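Long-range contact in aldo-keto reductase AKR2E4 (Bombyx mori, PDB 3WCZ), which reduces 3-dehydroecdysone with NADPH as cosubstrate, an activity that may help to regulate molting in the silkworm: residues I34-I45 with D60-A71. Numbering follows the deposited sequence.
Sequences IDEVRQAVYWAI and DEEQVGQGIAEA
The Arg38 guanidinium meets Glu70 and Asp35 with its edges: NH1 donates almost in plane to the syn lone pair of Glu70 OE1 (2.9 Å, N-H...O 150°), the carboxylate plane turned 65° away, while NE and NH2 grip Asp35 side-on, NE reaching OD1 at 2.8 Å and NH2 taking OD2. The Tyr42 ring likewise turns an edge, CD1 and CE1, to the backbone of Glu70 and Ala71, CD1 lying 3.7 Å from Ala71 N; its hydroxyl is hydrogen-bonded to Asn74 ND2. With CG anti to the backbone N and a bend at chi3, the Arg38 chain fits as a knob among Gln63, Gln66, Gly67 and Glu70, CG 3.6 Å from Gly67 N. A lysine in its place, with a single nitrogen, would probably be unable to hold both carboxylates and would leave Asp35 or Glu70 without its mate. A water joins Asp35 OD1 to Gln63 NE2 and Gln66 OE1. Gly67 marks the close pass, its CA 4.4 Å from that of Arg38; a CB there would clash with Arg38 O. On the buried side Val37 and Val41 pack on Val64, Val41 CG1 meets Ile68 CG1 at 4.1 Å, and Ile45 CD1 touches Ala71 CB at 3.7 Å. Segments 35-45 and 61-71, crossing at -37° with axes 7.4 Å apart, belong to helices 35-46 and 61-73, neighbouring outer helices of the (beta/alpha)8 TIM barrel of aldo-keto reductases, linked through strand 51-53.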
loop_
_atom_site.group_PDB
_atom_site.type_symbol
_atom_site.label_atom_id
_atom_site.label_comp_id
_atom_site.label_asym_id
_atom_site.label_seq_id
_atom_site.Cartn_x
_atom_site.Cartn_y
_atom_site.Cartn_z
ATOM N N ILE A 34 5.311 0.257 19.406
ATOM C CA ILE A 34 4.384 -0.314 18.442
ATOM C C ILE A 34 2.919 0.017 18.774
ATOM O O ILE A 34 2.062 0.014 17.874
ATOM C CB ILE A 34 4.615 -1.825 18.294
ATOM C CG1 ILE A 34 4.132 -2.321 16.927
ATOM C CG2 ILE A 34 3.974 -2.578 19.440
ATOM C CD1 ILE A 34 4.714 -3.692 16.575
ATOM N N ASP A 35 2.601 0.326 20.031
ATOM C CA ASP A 35 1.232 0.687 20.387
ATOM C C ASP A 35 0.772 1.916 19.623
ATOM O O ASP A 35 -0.439 2.138 19.465
ATOM C CB ASP A 35 1.116 0.923 21.898
ATOM C CG ASP A 35 -0.324 1.102 22.357
ATOM O OD1 ASP A 35 -1.143 0.183 22.118
ATOM O OD2 ASP A 35 -0.636 2.156 22.948
ATOM N N GLU A 36 1.708 2.736 19.148
ATOM C CA GLU A 36 1.298 3.900 18.361
ATOM C C GLU A 36 0.553 3.504 17.085
ATOM O O GLU A 36 -0.184 4.313 16.539
ATOM C CB GLU A 36 2.497 4.769 17.988
ATOM C CG GLU A 36 3.425 4.117 16.950
ATOM C CD GLU A 36 4.488 5.069 16.420
ATOM O OE1 GLU A 36 4.491 6.258 16.837
ATOM O OE2 GLU A 36 5.323 4.618 15.593
ATOM N N VAL A 37 0.730 2.283 16.615
ATOM C CA VAL A 37 0.003 1.819 15.443
ATOM C C VAL A 37 -1.465 1.618 15.791
ATOM O O VAL A 37 -2.334 1.961 15.002
ATOM C CB VAL A 37 0.633 0.515 14.900
ATOM C CG1 VAL A 37 -0.228 -0.080 13.800
ATOM C CG2 VAL A 37 2.061 0.774 14.394
ATOM N N ARG A 38 -1.772 1.050 16.953
ATOM C CA ARG A 38 -3.145 0.916 17.401
ATOM C C ARG A 38 -3.789 2.290 17.467
ATOM O O ARG A 38 -4.879 2.521 16.925
ATOM C CB ARG A 38 -3.210 0.237 18.780
ATOM C CG ARG A 38 -4.589 0.263 19.407
ATOM C CD ARG A 38 -4.563 -0.027 20.933
ATOM N NE ARG A 38 -3.764 0.992 21.610
ATOM C CZ ARG A 38 -4.165 2.238 21.787
ATOM N NH1 ARG A 38 -5.383 2.618 21.444
ATOM N NH2 ARG A 38 -3.337 3.114 22.325
ATOM N N GLN A 39 -3.093 3.241 18.085
ATOM C CA GLN A 39 -3.630 4.589 18.207
ATOM C C GLN A 39 -3.810 5.251 16.842
ATOM O O GLN A 39 -4.807 5.939 16.613
ATOM C CB GLN A 39 -2.698 5.423 19.095
ATOM C CG GLN A 39 -3.244 6.814 19.430
ATOM C CD GLN A 39 -4.539 6.734 20.220
ATOM O OE1 GLN A 39 -4.573 6.141 21.302
ATOM N NE2 GLN A 39 -5.622 7.275 19.671
ATOM N N ALA A 40 -2.849 5.048 15.938
ATOM C CA ALA A 40 -2.932 5.641 14.601
ATOM C C ALA A 40 -4.135 5.102 13.830
ATOM O O ALA A 40 -4.829 5.847 13.154
ATOM C CB ALA A 40 -1.674 5.354 13.834
ATOM N N VAL A 41 -4.354 3.792 13.904
ATOM C CA VAL A 41 -5.517 3.186 13.250
ATOM C C VAL A 41 -6.810 3.786 13.778
ATOM O O VAL A 41 -7.715 4.150 13.004
ATOM C CB VAL A 41 -5.495 1.655 13.401
ATOM C CG1 VAL A 41 -6.843 1.025 13.034
ATOM C CG2 VAL A 41 -4.397 1.093 12.523
ATOM N N TYR A 42 -6.905 3.906 15.095
ATOM C CA TYR A 42 -8.077 4.531 15.693
ATOM C C TYR A 42 -8.276 5.973 15.228
ATOM O O TYR A 42 -9.349 6.361 14.796
ATOM C CB TYR A 42 -7.997 4.466 17.217
ATOM C CG TYR A 42 -9.272 4.917 17.875
ATOM C CD1 TYR A 42 -10.278 4.008 18.156
ATOM C CD2 TYR A 42 -9.497 6.265 18.155
ATOM C CE1 TYR A 42 -11.472 4.408 18.724
ATOM C CE2 TYR A 42 -10.681 6.675 18.725
ATOM C CZ TYR A 42 -11.656 5.735 19.022
ATOM O OH TYR A 42 -12.850 6.122 19.597
ATOM N N TRP A 43 -7.216 6.773 15.314
ATOM C CA TRP A 43 -7.298 8.153 14.890
ATOM C C TRP A 43 -7.682 8.287 13.404
ATOM O O TRP A 43 -8.424 9.186 13.004
ATOM C CB TRP A 43 -5.966 8.851 15.122
ATOM C CG TRP A 43 -5.752 9.356 16.502
ATOM C CD1 TRP A 43 -6.712 9.684 17.415
ATOM C CD2 TRP A 43 -4.484 9.649 17.110
ATOM N NE1 TRP A 43 -6.118 10.181 18.560
ATOM C CE2 TRP A 43 -4.758 10.162 18.402
ATOM C CE3 TRP A 43 -3.155 9.517 16.702
ATOM C CZ2 TRP A 43 -3.747 10.536 19.285
ATOM C CZ3 TRP A 43 -2.146 9.906 17.584
ATOM C CH2 TRP A 43 -2.452 10.403 18.857
ATOM N N ALA A 44 -7.122 7.406 12.573
ATOM C CA ALA A 44 -7.416 7.439 11.144
ATOM C C ALA A 44 -8.892 7.193 10.912
ATOM O O ALA A 44 -9.551 7.936 10.196
ATOM C CB ALA A 44 -6.569 6.429 10.396
ATOM N N ILE A 45 -9.430 6.145 11.522
ATOM C CA ILE A 45 -10.853 5.878 11.360
ATOM C C ILE A 45 -11.700 7.044 11.875
ATOM O O ILE A 45 -12.665 7.437 11.237
ATOM C CB ILE A 45 -11.227 4.547 12.040
ATOM C CG1 ILE A 45 -10.501 3.381 11.341
ATOM C CG2 ILE A 45 -12.741 4.333 12.042
ATOM C CD1 ILE A 45 -10.581 2.056 12.077
ATOM N N ASP A 60 2.649 -6.148 13.260
ATOM C CA ASP A 60 1.745 -5.228 13.969
ATOM C C ASP A 60 0.287 -5.447 13.625
ATOM O O ASP A 60 -0.539 -4.589 13.907
ATOM C CB ASP A 60 2.148 -3.735 13.827
ATOM C CG ASP A 60 2.064 -3.200 12.411
ATOM O OD1 ASP A 60 1.527 -3.854 11.491
ATOM O OD2 ASP A 60 2.520 -2.030 12.252
ATOM N N GLU A 61 -0.058 -6.596 13.053
ATOM C CA GLU A 61 -1.464 -6.902 12.817
ATOM C C GLU A 61 -2.266 -6.892 14.109
ATOM O O GLU A 61 -3.454 -6.528 14.116
ATOM C CB GLU A 61 -1.640 -8.231 12.057
ATOM C CG GLU A 61 -1.288 -8.136 10.567
ATOM C CD GLU A 61 -1.107 -9.480 9.911
ATOM O OE1 GLU A 61 -0.542 -10.377 10.569
ATOM O OE2 GLU A 61 -1.517 -9.618 8.742
ATOM N N GLU A 62 -1.624 -7.297 15.211
ATOM C CA GLU A 62 -2.323 -7.285 16.481
ATOM C C GLU A 62 -2.745 -5.860 16.855
ATOM O O GLU A 62 -3.886 -5.635 17.289
ATOM C CB GLU A 62 -1.422 -7.889 17.569
ATOM C CG GLU A 62 -1.926 -7.744 19.003
ATOM C CD GLU A 62 -0.981 -8.387 20.024
ATOM O OE1 GLU A 62 0.045 -8.981 19.612
ATOM O OE2 GLU A 62 -1.273 -8.317 21.235
ATOM N N GLN A 63 -1.845 -4.898 16.679
ATOM C CA GLN A 63 -2.133 -3.499 16.984
ATOM C C GLN A 63 -3.214 -2.950 16.042
ATOM O O GLN A 63 -4.115 -2.226 16.463
ATOM C CB GLN A 63 -0.884 -2.642 16.859
ATOM C CG GLN A 63 0.078 -2.753 18.026
ATOM C CD GLN A 63 0.668 -4.137 18.186
ATOM O OE1 GLN A 63 1.052 -4.789 17.221
ATOM N NE2 GLN A 63 0.733 -4.606 19.433
ATOM N N VAL A 64 -3.122 -3.284 14.758
ATOM C CA VAL A 64 -4.149 -2.895 13.813
ATOM C C VAL A 64 -5.502 -3.449 14.248
ATOM O O VAL A 64 -6.505 -2.741 14.235
ATOM C CB VAL A 64 -3.778 -3.347 12.395
ATOM C CG1 VAL A 64 -4.925 -3.089 11.458
ATOM C CG2 VAL A 64 -2.525 -2.652 11.915
ATOM N N GLY A 65 -5.520 -4.714 14.650
ATOM C CA GLY A 65 -6.734 -5.314 15.134
ATOM C C GLY A 65 -7.276 -4.666 16.381
ATOM O O GLY A 65 -8.479 -4.527 16.533
ATOM N N GLN A 66 -6.387 -4.273 17.284
ATOM C CA GLN A 66 -6.790 -3.551 18.500
ATOM C C GLN A 66 -7.459 -2.222 18.141
ATOM O O GLN A 66 -8.484 -1.881 18.721
ATOM C CB GLN A 66 -5.590 -3.323 19.444
ATOM C CG GLN A 66 -5.076 -4.587 20.107
ATOM C CD GLN A 66 -3.710 -4.362 20.759
ATOM O OE1 GLN A 66 -2.977 -3.426 20.443
ATOM N NE2 GLN A 66 -3.365 -5.241 21.698
ATOM N N GLY A 67 -6.869 -1.475 17.215
ATOM C CA GLY A 67 -7.407 -0.197 16.798
ATOM C C GLY A 67 -8.750 -0.329 16.125
ATOM O O GLY A 67 -9.679 0.429 16.412
ATOM N N ILE A 68 -8.881 -1.316 15.241
ATOM C CA ILE A 68 -10.149 -1.603 14.577
ATOM C C ILE A 68 -11.209 -1.967 15.607
ATOM O O ILE A 68 -12.334 -1.473 15.556
ATOM C CB ILE A 68 -10.011 -2.727 13.558
ATOM C CG1 ILE A 68 -9.181 -2.233 12.364
ATOM C CG2 ILE A 68 -11.366 -3.265 13.134
ATOM C CD1 ILE A 68 -8.785 -3.301 11.404
ATOM N N ALA A 69 -10.839 -2.832 16.548
ATOM C CA ALA A 69 -11.811 -3.288 17.537
ATOM C C ALA A 69 -12.303 -2.121 18.384
ATOM O O ALA A 69 -13.489 -2.024 18.707
ATOM C CB ALA A 69 -11.215 -4.375 18.413
ATOM N N GLU A 70 -11.391 -1.223 18.742
ATOM C CA GLU A 70 -11.777 -0.044 19.528
ATOM C C GLU A 70 -12.677 0.901 18.727
ATOM O O GLU A 70 -13.658 1.433 19.246
ATOM C CB GLU A 70 -10.537 0.706 20.033
ATOM C CG GLU A 70 -9.819 -0.026 21.141
ATOM C CD GLU A 70 -8.444 0.534 21.480
ATOM O OE1 GLU A 70 -7.890 1.337 20.702
ATOM O OE2 GLU A 70 -7.896 0.105 22.530
ATOM N N ALA A 71 -12.382 1.078 17.439
ATOM C CA ALA A 71 -13.206 1.930 16.602
ATOM C C ALA A 71 -14.623 1.358 16.468
ATOM O O ALA A 71 -15.606 2.095 16.472
ATOM C CB ALA A 71 -12.564 2.104 15.232
HETATM O O HOH W 1 -0.622 -2.321 21.297
#